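Side-chain contacts in 3-dehydroquinate dehydratase (Enterococcus faecalis, PDB 4PH6), which catalyses the cis-dehydration of 3-dehydroquinate to 3-dehydroshikimate through an imine intermediate, the third step of the chorismate pathway: residues E98-L103 / L120-L125; P19-P24 / N247-F252; E56-A59 / D63-N66. All coordinates share one frame; numbering follows the deposited sequence.

Contact 1: E98-L103 / L120-L125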
loop_
_atom_site.group_PDB
_atom_site.type_symbol
_atom_site.label_atom_id
_atom_site.label_comp_id
_atom_site.label_asym_id
_atom_site.label_seq_id
_atom_site.Cartn_x
_atom_site.Cartn_y
_atom_site.Cartn_z
ATOM N N GLU A 98 -23.023 15.170 28.444
ATOM C CA GLU A 98 -24.487 15.271 28.467
ATOM C C GLU A 98 -25.038 15.782 27.137
ATOM O O GLU A 98 -26.012 15.239 26.619
ATOM C CB GLU A 98 -24.946 16.185 29.613
ATOM C CG GLU A 98 -26.453 16.452 29.683
ATOM C CD GLU A 98 -26.789 17.592 30.641
ATOM O OE1 GLU A 98 -25.860 18.365 30.964
ATOM O OE2 GLU A 98 -27.960 17.718 31.071
ATOM N N ASN A 99 -24.405 16.818 26.587
ATOM C CA ASN A 99 -24.780 17.337 25.274
ATOM C C ASN A 99 -24.464 16.340 24.159
ATOM O O ASN A 99 -25.185 16.251 23.166
ATOM C CB ASN A 99 -24.083 18.669 24.997
ATOM C CG ASN A 99 -24.790 19.844 25.658
ATOM O OD1 ASN A 99 -25.995 19.804 25.879
ATOM N ND2 ASN A 99 -24.039 20.894 25.974
ATOM N N TYR A 100 -23.387 15.586 24.330
ATOM C CA TYR A 100 -23.031 14.570 23.369
ATOM C C TYR A 100 -24.168 13.553 23.256
ATOM O O TYR A 100 -24.693 13.314 22.163
ATOM C CB TYR A 100 -21.719 13.893 23.766
ATOM C CG TYR A 100 -21.298 12.765 22.853
ATOM C CD1 TYR A 100 -20.671 13.023 21.642
ATOM C CD2 TYR A 100 -21.503 11.437 23.213
ATOM C CE1 TYR A 100 -20.275 11.984 20.799
ATOM C CE2 TYR A 100 -21.107 10.397 22.383
ATOM C CZ TYR A 100 -20.490 10.678 21.179
ATOM O OH TYR A 100 -20.096 9.645 20.351
ATOM N N PHE A 101 -24.580 12.983 24.381
ATOM C CA PHE A 101 -25.625 11.963 24.345
ATOM C C PHE A 101 -27.022 12.531 24.081
ATOM O O PHE A 101 -27.849 11.865 23.454
ATOM C CB PHE A 101 -25.611 11.155 25.643
ATOM C CG PHE A 101 -24.464 10.202 25.723
ATOM C CD1 PHE A 101 -24.475 9.034 24.991
ATOM C CD2 PHE A 101 -23.357 10.487 26.506
ATOM C CE1 PHE A 101 -23.425 8.155 25.057
ATOM C CE2 PHE A 101 -22.310 9.614 26.574
ATOM C CZ PHE A 101 -22.339 8.443 25.850
ATOM N N ALA A 102 -27.286 13.751 24.535
ATOM C CA ALA A 102 -28.593 14.377 24.300
ATOM C C ALA A 102 -28.840 14.644 22.803
ATOM O O ALA A 102 -29.950 14.427 22.291
ATOM C CB ALA A 102 -28.707 15.667 25.098
ATOM N N LEU A 103 -27.797 15.102 22.111
ATOM C CA LEU A 103 -27.858 15.357 20.667
ATOM C C LEU A 103 -28.170 14.090 19.883
ATOM O O LEU A 103 -29.045 14.080 19.015
ATOM C CB LEU A 103 -26.541 15.943 20.164
ATOM C CG LEU A 103 -26.426 16.218 18.656
ATOM C CD1 LEU A 103 -27.680 16.859 18.065
ATOM C CD2 LEU A 103 -25.210 17.089 18.368
ATOM N N LEU A 120 -16.137 4.384 21.219
ATOM C CA LEU A 120 -15.959 3.293 22.167
ATOM C C LEU A 120 -15.804 3.787 23.602
ATOM O O LEU A 120 -16.382 3.212 24.522
ATOM C CB LEU A 120 -14.738 2.445 21.774
ATOM C CG LEU A 120 -14.198 1.400 22.766
ATOM C CD1 LEU A 120 -15.193 0.252 22.987
ATOM C CD2 LEU A 120 -12.834 0.854 22.330
ATOM N N PHE A 121 -15.018 4.836 23.796
ATOM C CA PHE A 121 -14.615 5.307 25.117
ATOM C C PHE A 121 -15.582 6.263 25.830
ATOM O O PHE A 121 -15.358 6.611 26.915
ATOM C CB PHE A 121 -13.190 5.893 25.140
ATOM C CG PHE A 121 -12.117 4.876 24.931
ATOM C CD1 PHE A 121 -11.142 5.081 24.032
ATOM C CD2 PHE A 121 -12.122 3.712 25.600
ATOM C CE1 PHE A 121 -10.174 4.153 23.806
ATOM C CE2 PHE A 121 -11.157 2.766 25.369
ATOM C CZ PHE A 121 -10.176 2.986 24.473
ATOM N N ALA A 122 -16.648 6.659 25.178
ATOM C CA ALA A 122 -17.658 7.474 25.788
ATOM C C ALA A 122 -18.349 6.639 26.807
ATOM O O ALA A 122 -18.279 5.482 26.762
ATOM C CB ALA A 122 -18.651 7.981 24.771
ATOM N N ASN A 123 -19.035 7.298 27.719
ATOM C CA ASN A 123 -19.758 6.629 28.802
ATOM C C ASN A 123 -20.617 5.527 28.274
ATOM O O ASN A 123 -21.584 5.689 27.639
ATOM C CB ASN A 123 -20.719 7.616 29.468
ATOM C CG ASN A 123 -21.426 7.046 30.711
ATOM O OD1 ASN A 123 -22.236 6.163 30.692
ATOM N ND2 ASN A 123 -21.071 7.605 31.795
ATOM N N PRO A 124 -20.182 4.337 28.585
ATOM C CA PRO A 124 -20.759 3.103 28.072
ATOM C C PRO A 124 -22.189 2.853 28.503
ATOM O O PRO A 124 -22.931 2.337 27.724
ATOM C CB PRO A 124 -19.835 2.033 28.614
ATOM C CG PRO A 124 -18.635 2.759 29.046
ATOM C CD PRO A 124 -19.067 4.093 29.488
ATOM N N LEU A 125 -22.542 3.155 29.737
ATOM C CA LEU A 125 -23.889 2.953 30.193
ATOM C C LEU A 125 -24.801 3.852 29.410
ATOM O O LEU A 125 -25.783 3.420 28.930
ATOM C CB LEU A 125 -23.978 3.234 31.681
ATOM C CG LEU A 125 -25.335 3.316 32.386
ATOM C CD1 LEU A 125 -26.317 4.304 31.806
ATOM C CD2 LEU A 125 -25.975 1.956 32.433
#

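Contact 2: P19-P24 / N247-F252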
loop_
_atom_site.group_PDB
_atom_site.type_symbol
_atom_site.label_atom_id
_atom_site.label_comp_id
_atom_site.label_asym_id
_atom_site.label_seq_id
_atom_site.Cartn_x
_atom_site.Cartn_y
_atom_site.Cartn_z
ATOM N N PRO A 19 -13.758 -2.076 -0.701
ATOM C CA PRO A 19 -14.057 -1.102 0.352
ATOM C C PRO A 19 -14.973 0.002 -0.148
ATOM O O PRO A 19 -14.704 0.600 -1.199
ATOM C CB PRO A 19 -12.680 -0.528 0.705
ATOM C CG PRO A 19 -11.716 -1.581 0.310
ATOM C CD PRO A 19 -12.303 -2.279 -0.866
ATOM N N LYS A 20 -16.024 0.290 0.610
ATOM C CA LYS A 20 -16.972 1.303 0.193
ATOM C C LYS A 20 -16.412 2.665 0.541
ATOM O O LYS A 20 -15.716 2.820 1.549
ATOM C CB LYS A 20 -18.336 1.068 0.844
ATOM C CG LYS A 20 -18.895 -0.330 0.560
ATOM C CD LYS A 20 -18.931 -0.607 -0.946
ATOM C CE LYS A 20 -19.524 -1.979 -1.291
ATOM N NZ LYS A 20 -18.645 -3.111 -0.912
ATOM N N ILE A 21 -16.696 3.645 -0.307
ATOM C CA ILE A 21 -16.105 4.958 -0.149
ATOM C C ILE A 21 -17.040 5.930 0.553
ATOM O O ILE A 21 -18.218 6.051 0.198
ATOM C CB ILE A 21 -15.675 5.550 -1.503
ATOM C CG1 ILE A 21 -14.757 4.569 -2.241
ATOM C CG2 ILE A 21 -14.993 6.872 -1.308
ATOM C CD1 ILE A 21 -14.131 5.140 -3.503
ATOM N N VAL A 22 -16.472 6.610 1.546
ATOM C CA VAL A 22 -17.151 7.567 2.400
ATOM C C VAL A 22 -16.592 8.963 2.185
ATOM O O VAL A 22 -15.394 9.185 2.363
ATOM C CB VAL A 22 -16.974 7.228 3.904
ATOM C CG1 VAL A 22 -17.829 8.153 4.773
ATOM C CG2 VAL A 22 -17.282 5.760 4.172
ATOM N N VAL A 23 -17.448 9.910 1.831
ATOM C CA VAL A 23 -17.019 11.294 1.767
ATOM C C VAL A 23 -17.610 12.041 2.957
ATOM O O VAL A 23 -18.812 11.921 3.240
ATOM C CB VAL A 23 -17.418 11.980 0.420
ATOM C CG1 VAL A 23 -18.928 11.938 0.184
ATOM C CG2 VAL A 23 -16.920 13.418 0.378
ATOM N N PRO A 24 -16.756 12.798 3.679
ATOM C CA PRO A 24 -17.175 13.679 4.778
ATOM C C PRO A 24 -17.631 15.072 4.313
ATOM O O PRO A 24 -17.072 15.673 3.398
ATOM C CB PRO A 24 -15.913 13.791 5.629
ATOM C CG PRO A 24 -14.805 13.721 4.610
ATOM C CD PRO A 24 -15.289 12.794 3.516
ATOM N N ASN A 247 -10.326 4.743 -8.183
ATOM C CA ASN A 247 -9.360 4.275 -9.169
ATOM C C ASN A 247 -8.277 3.438 -8.502
ATOM O O ASN A 247 -7.909 2.374 -8.994
ATOM C CB ASN A 247 -8.708 5.446 -9.915
ATOM C CG ASN A 247 -9.566 5.992 -11.044
ATOM O OD1 ASN A 247 -10.571 5.396 -11.439
ATOM N ND2 ASN A 247 -9.151 7.134 -11.587
ATOM N N TYR A 248 -7.778 3.920 -7.371
ATOM C CA TYR A 248 -6.717 3.217 -6.671
ATOM C C TYR A 248 -7.211 1.900 -6.096
ATOM O O TYR A 248 -6.485 0.914 -6.115
ATOM C CB TYR A 248 -6.119 4.093 -5.574
ATOM C CG TYR A 248 -5.027 5.009 -6.093
ATOM C CD1 TYR A 248 -3.824 5.144 -5.411
ATOM C CD2 TYR A 248 -5.188 5.720 -7.279
ATOM C CE1 TYR A 248 -2.822 5.971 -5.882
ATOM C CE2 TYR A 248 -4.188 6.552 -7.757
ATOM C CZ TYR A 248 -3.004 6.676 -7.054
ATOM O OH TYR A 248 -1.998 7.500 -7.517
ATOM N N LEU A 249 -8.447 1.871 -5.613
ATOM C CA LEU A 249 -9.026 0.630 -5.116
ATOM C C LEU A 249 -9.120 -0.423 -6.209
ATOM O O LEU A 249 -8.900 -1.607 -5.959
ATOM C CB LEU A 249 -10.413 0.877 -4.521
ATOM C CG LEU A 249 -10.465 1.634 -3.191
ATOM C CD1 LEU A 249 -11.898 1.808 -2.741
ATOM C CD2 LEU A 249 -9.647 0.909 -2.143
ATOM N N LYS A 250 -9.452 0.003 -7.421
ATOM C CA LYS A 250 -9.587 -0.953 -8.516
ATOM C C LYS A 250 -8.208 -1.490 -8.894
ATOM O O LYS A 250 -8.065 -2.684 -9.151
ATOM C CB LYS A 250 -10.287 -0.336 -9.738
ATOM C CG LYS A 250 -9.428 -0.215 -10.984
ATOM C CD LYS A 250 -10.190 0.222 -12.229
ATOM C CE LYS A 250 -9.339 0.067 -13.488
ATOM N NZ LYS A 250 -8.139 0.978 -13.460
ATOM N N THR A 251 -7.188 -0.628 -8.897
ATOM C CA THR A 251 -5.831 -1.074 -9.213
ATOM C C THR A 251 -5.387 -2.157 -8.225
ATOM O O THR A 251 -4.834 -3.180 -8.625
ATOM C CB THR A 251 -4.814 0.084 -9.191
ATOM O OG1 THR A 251 -5.039 0.955 -10.304
ATOM C CG2 THR A 251 -3.372 -0.448 -9.253
ATOM N N PHE A 252 -5.625 -1.944 -6.936
ATOM C CA PHE A 252 -5.164 -2.917 -5.954
ATOM C C PHE A 252 -6.237 -3.948 -5.617
ATOM O O PHE A 252 -6.128 -4.651 -4.619
ATOM C CB PHE A 252 -4.680 -2.214 -4.688
ATOM C CG PHE A 252 -3.457 -1.364 -4.903
ATOM C CD1 PHE A 252 -2.265 -1.937 -5.319
ATOM C CD2 PHE A 252 -3.494 0.007 -4.683
ATOM C CE1 PHE A 252 -1.133 -1.162 -5.524
ATOM C CE2 PHE A 252 -2.354 0.792 -4.888
ATOM C CZ PHE A 252 -1.177 0.204 -5.305
#

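Contact 3: E56-A59 / D63-N66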
loop_
_atom_site.group_PDB
_atom_site.type_symbol
_atom_site.label_atom_id
_atom_site.label_comp_id
_atom_site.label_asym_id
_atom_site.label_seq_id
_atom_site.Cartn_x
_atom_site.Cartn_y
_atom_site.Cartn_z
ATOM N N GLU A 56 -21.884 24.883 12.857
ATOM C CA GLU A 56 -21.930 26.029 13.765
ATOM C C GLU A 56 -23.128 26.026 14.734
ATOM O O GLU A 56 -23.039 26.604 15.823
ATOM C CB GLU A 56 -21.923 27.344 12.971
ATOM C CG GLU A 56 -23.144 27.598 12.098
ATOM C CD GLU A 56 -23.028 28.883 11.269
ATOM O OE1 GLU A 56 -22.065 29.651 11.471
ATOM O OE2 GLU A 56 -23.899 29.123 10.404
ATOM N N ASN A 57 -24.236 25.391 14.352
ATOM C CA ASN A 57 -25.436 25.398 15.193
ATOM C C ASN A 57 -25.691 24.094 15.936
ATOM O O ASN A 57 -26.826 23.820 16.322
ATOM C CB ASN A 57 -26.681 25.736 14.359
ATOM C CG ASN A 57 -26.660 27.150 13.832
ATOM O OD1 ASN A 57 -26.197 28.068 14.512
ATOM N ND2 ASN A 57 -27.164 27.338 12.618
ATOM N N VAL A 58 -24.641 23.308 16.160
ATOM C CA VAL A 58 -24.799 21.940 16.645
ATOM C C VAL A 58 -25.380 21.847 18.074
ATOM O O VAL A 58 -25.867 20.790 18.501
ATOM C CB VAL A 58 -23.453 21.200 16.577
ATOM C CG1 VAL A 58 -22.567 21.595 17.729
ATOM C CG2 VAL A 58 -23.671 19.706 16.568
ATOM N N ALA A 59 -25.345 22.960 18.794
ATOM C CA ALA A 59 -25.927 23.033 20.126
ATOM C C ALA A 59 -27.444 23.118 20.053
ATOM O O ALA A 59 -28.129 22.855 21.040
ATOM C CB ALA A 59 -25.376 24.221 20.883
ATOM N N ASP A 63 -32.493 22.086 15.272
ATOM C CA ASP A 63 -31.926 22.596 14.042
ATOM C C ASP A 63 -31.143 21.481 13.360
ATOM O O ASP A 63 -31.249 21.280 12.148
ATOM C CB ASP A 63 -31.021 23.792 14.332
ATOM C CG ASP A 63 -30.470 24.417 13.081
ATOM O OD1 ASP A 63 -31.081 25.389 12.584
ATOM O OD2 ASP A 63 -29.437 23.937 12.584
ATOM N N VAL A 64 -30.377 20.733 14.155
ATOM C CA VAL A 64 -29.575 19.649 13.612
ATOM C C VAL A 64 -30.471 18.536 13.052
ATOM O O VAL A 64 -30.209 18.021 11.972
ATOM C CB VAL A 64 -28.614 19.053 14.670
ATOM C CG1 VAL A 64 -27.847 17.892 14.085
ATOM C CG2 VAL A 64 -27.645 20.106 15.169
ATOM N N CYS A 65 -31.526 18.168 13.779
ATOM C CA CYS A 65 -32.443 17.126 13.306
ATOM C C CYS A 65 -33.074 17.510 11.968
ATOM O O CYS A 65 -33.138 16.694 11.051
ATOM C CB CYS A 65 -33.541 16.842 14.342
ATOM S SG CYS A 65 -32.947 15.994 15.823
ATOM N N ASN A 66 -33.527 18.757 11.868
ATOM C CA ASN A 66 -34.169 19.265 10.655
ATOM C C ASN A 66 -33.191 19.334 9.503
ATOM O O ASN A 66 -33.483 18.913 8.382
ATOM C CB ASN A 66 -34.765 20.648 10.891
ATOM C CG ASN A 66 -35.339 21.254 9.621
ATOM O OD1 ASN A 66 -36.468 20.947 9.232
ATOM N ND2 ASN A 66 -34.558 22.109 8.960
#

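Contact 1: E98-L103 / L120-L125
Phe101 meets Ala122 and Asn123 with the outer end of its ring, and this is the tight part of the contact. Its CZ stands 3.9 Å from Ala122 CB and 3.4 Å from the carbonyl oxygen Asn123 O, while CE2 lies 3.9 Å from Asn123 CB. The peptide nitrogen Asn123 N lies in the ring plane, off the edge. Phe101 suits this buried place because a long, flat, apolar side chain can cross from one helix to the turn that starts the next. With CG beside the backbone N (chi1 -74°), the ring leaves its helix toward that turn. Tyr100 adds a looser touch, CE2 to Ala122 CB at 4.2 Å, and rests CD2 over the centre of one Phe101 face, 3.8 Å above the plane. The methyl of Ala122 therefore meets both rings, small enough to rest against Tyr100 CE2 and Phe101 CZ together. The hydroxyl of Tyr100 makes a weak hydrogen bond to the backbone N of Glu119.

Toward solvent the character changes. Ala122 and Asn123 are partly exposed, and Asn123 offers the aromatic ring its CB and backbone. Its amide plane stands 85° from the ring, and OD1 is turned to the backbone N of Ala126, which it caps. Asparagine fits this N-cap position because its short side chain can fold back on the first turn of helix 124-136. Phe101 also packs on Ala126 and Ala127 of that helix. Joining helix 97-110 to the segment that leads from strand 115-119 into helix 124-136, the contact packs together two consecutive beta-alpha units of the (beta/alpha)8 barrel.

Contact 2: P19-P24 / N247-F252
Leu249 carries this contact, with Pro19 and Ile21 as its partners, and all three are buried. Its CB leaves helix 242-251 in the direction of the strand, but Leu249 CB stays 5.4 Å from Pro19 O and 5.6 Å from Pro19 CG. CG is still a spacer, with no atom of 19-24 within 4.2 Å. Only at the branch does the side chain arrive. CG sits beside the backbone N (chi1 -71°) and CD1 continues the chain away from CA (chi2 180°), which carries this methyl farthest forward. CD1 comes to 3.4 Å from the carbonyl oxygen Pro19 O, a van der Waals touch, and to 4.0 Å from Ile21 CG1. The second methyl, CD2, turns instead to the proline ring and lies 4.1 Å from Pro19 CG. A forked leucine suits the place because one stem serves two neighbours two residues apart on the other segment.

The first strand of the (beta/alpha)8 barrel here meets its last helix, a pairing that brings the beginning and the end of the barrel together. Strand 20-25 has its start at this level, and the helix, running back along the outside, has its C-terminal end there.

Ile21 is an outward-facing strand residue: its CG1 and CD1 slide past the leucine branch in the opposite direction, and its side chain also packs on Val242, Leu245 and Arg246 farther back along the helix. Beta-branched isoleucine favours strand geometry while giving the helix a broad apolar surface. Pro19, just ahead of the strand, presents a rigid ring. Leu249 also touches Thr227 of the neighbouring strand. Tyr248 turns elsewhere, stacking its ring on Tyr248 of the second subunit and sharing a hydrogen bond between its OH and Thr251 OG1 of that subunit.

Contact 3: E56-A59 / D63-N66
Val64 presses one methyl into the backbone of Asn57 and Val58. Val64 CG2 lies 3.7 Å from Val58 CA, with Val58 CG2 a little farther at 4.2 Å. The carbonyl oxygen Asn57 O is 4.0 Å from the same Val64 CG2. Valine suits the site because CG2, set beside the backbone N (CG1 takes the anti place, chi1 177°), is short enough to sit against main chain. One helix residue earlier, Asp63 OD2 comes to 3.7 Å from Asn57 CB; the amide and carboxylate planes are turned 80° apart, and Asn57 ND2 stays 4.1 Å from that oxygen.

What positions these two polar groups is Tyr55, whose OH hydrogen-bonds both Asp63 OD2 and Asn57 ND2 and so bridges them. Short polar side chains suit this partly exposed edge of the loop, where each can bend to the same hydroxyl. Deeper in, Val58 and Val64 both pack on Leu103 of helix 97-110, and Val64 also lies near Trp50, a predicted substrate-binding residue. The contact folds the loop that follows strand 47-51 onto the first turn of helix 61-73, as in a beta-alpha unit of a TIM barrel.

Along the chain, contact 3 closes before contact 1 opens, and both are nested in the long loop closed by contact 2, which pairs the first strand of the barrel, 20-25, with its last helix, 242-251. Contacts 1 and 3 are neighbours, their centres 17 Å apart. Leu103 of helix 97-110 joins them: Leu103 CD2 lies 3.5 Å from Val58 CG2 in the loop, and Leu103 CD1 lies 4.1 Å from Val64 CG1 on helix 61-73. Packing thus runs from helix 61-73 through helix 97-110 to helix 124-136. Contact 2 lies about 31 Å from contact 1, centre to centre, across the middle of the chain, and completes the ring beside the dimer interface.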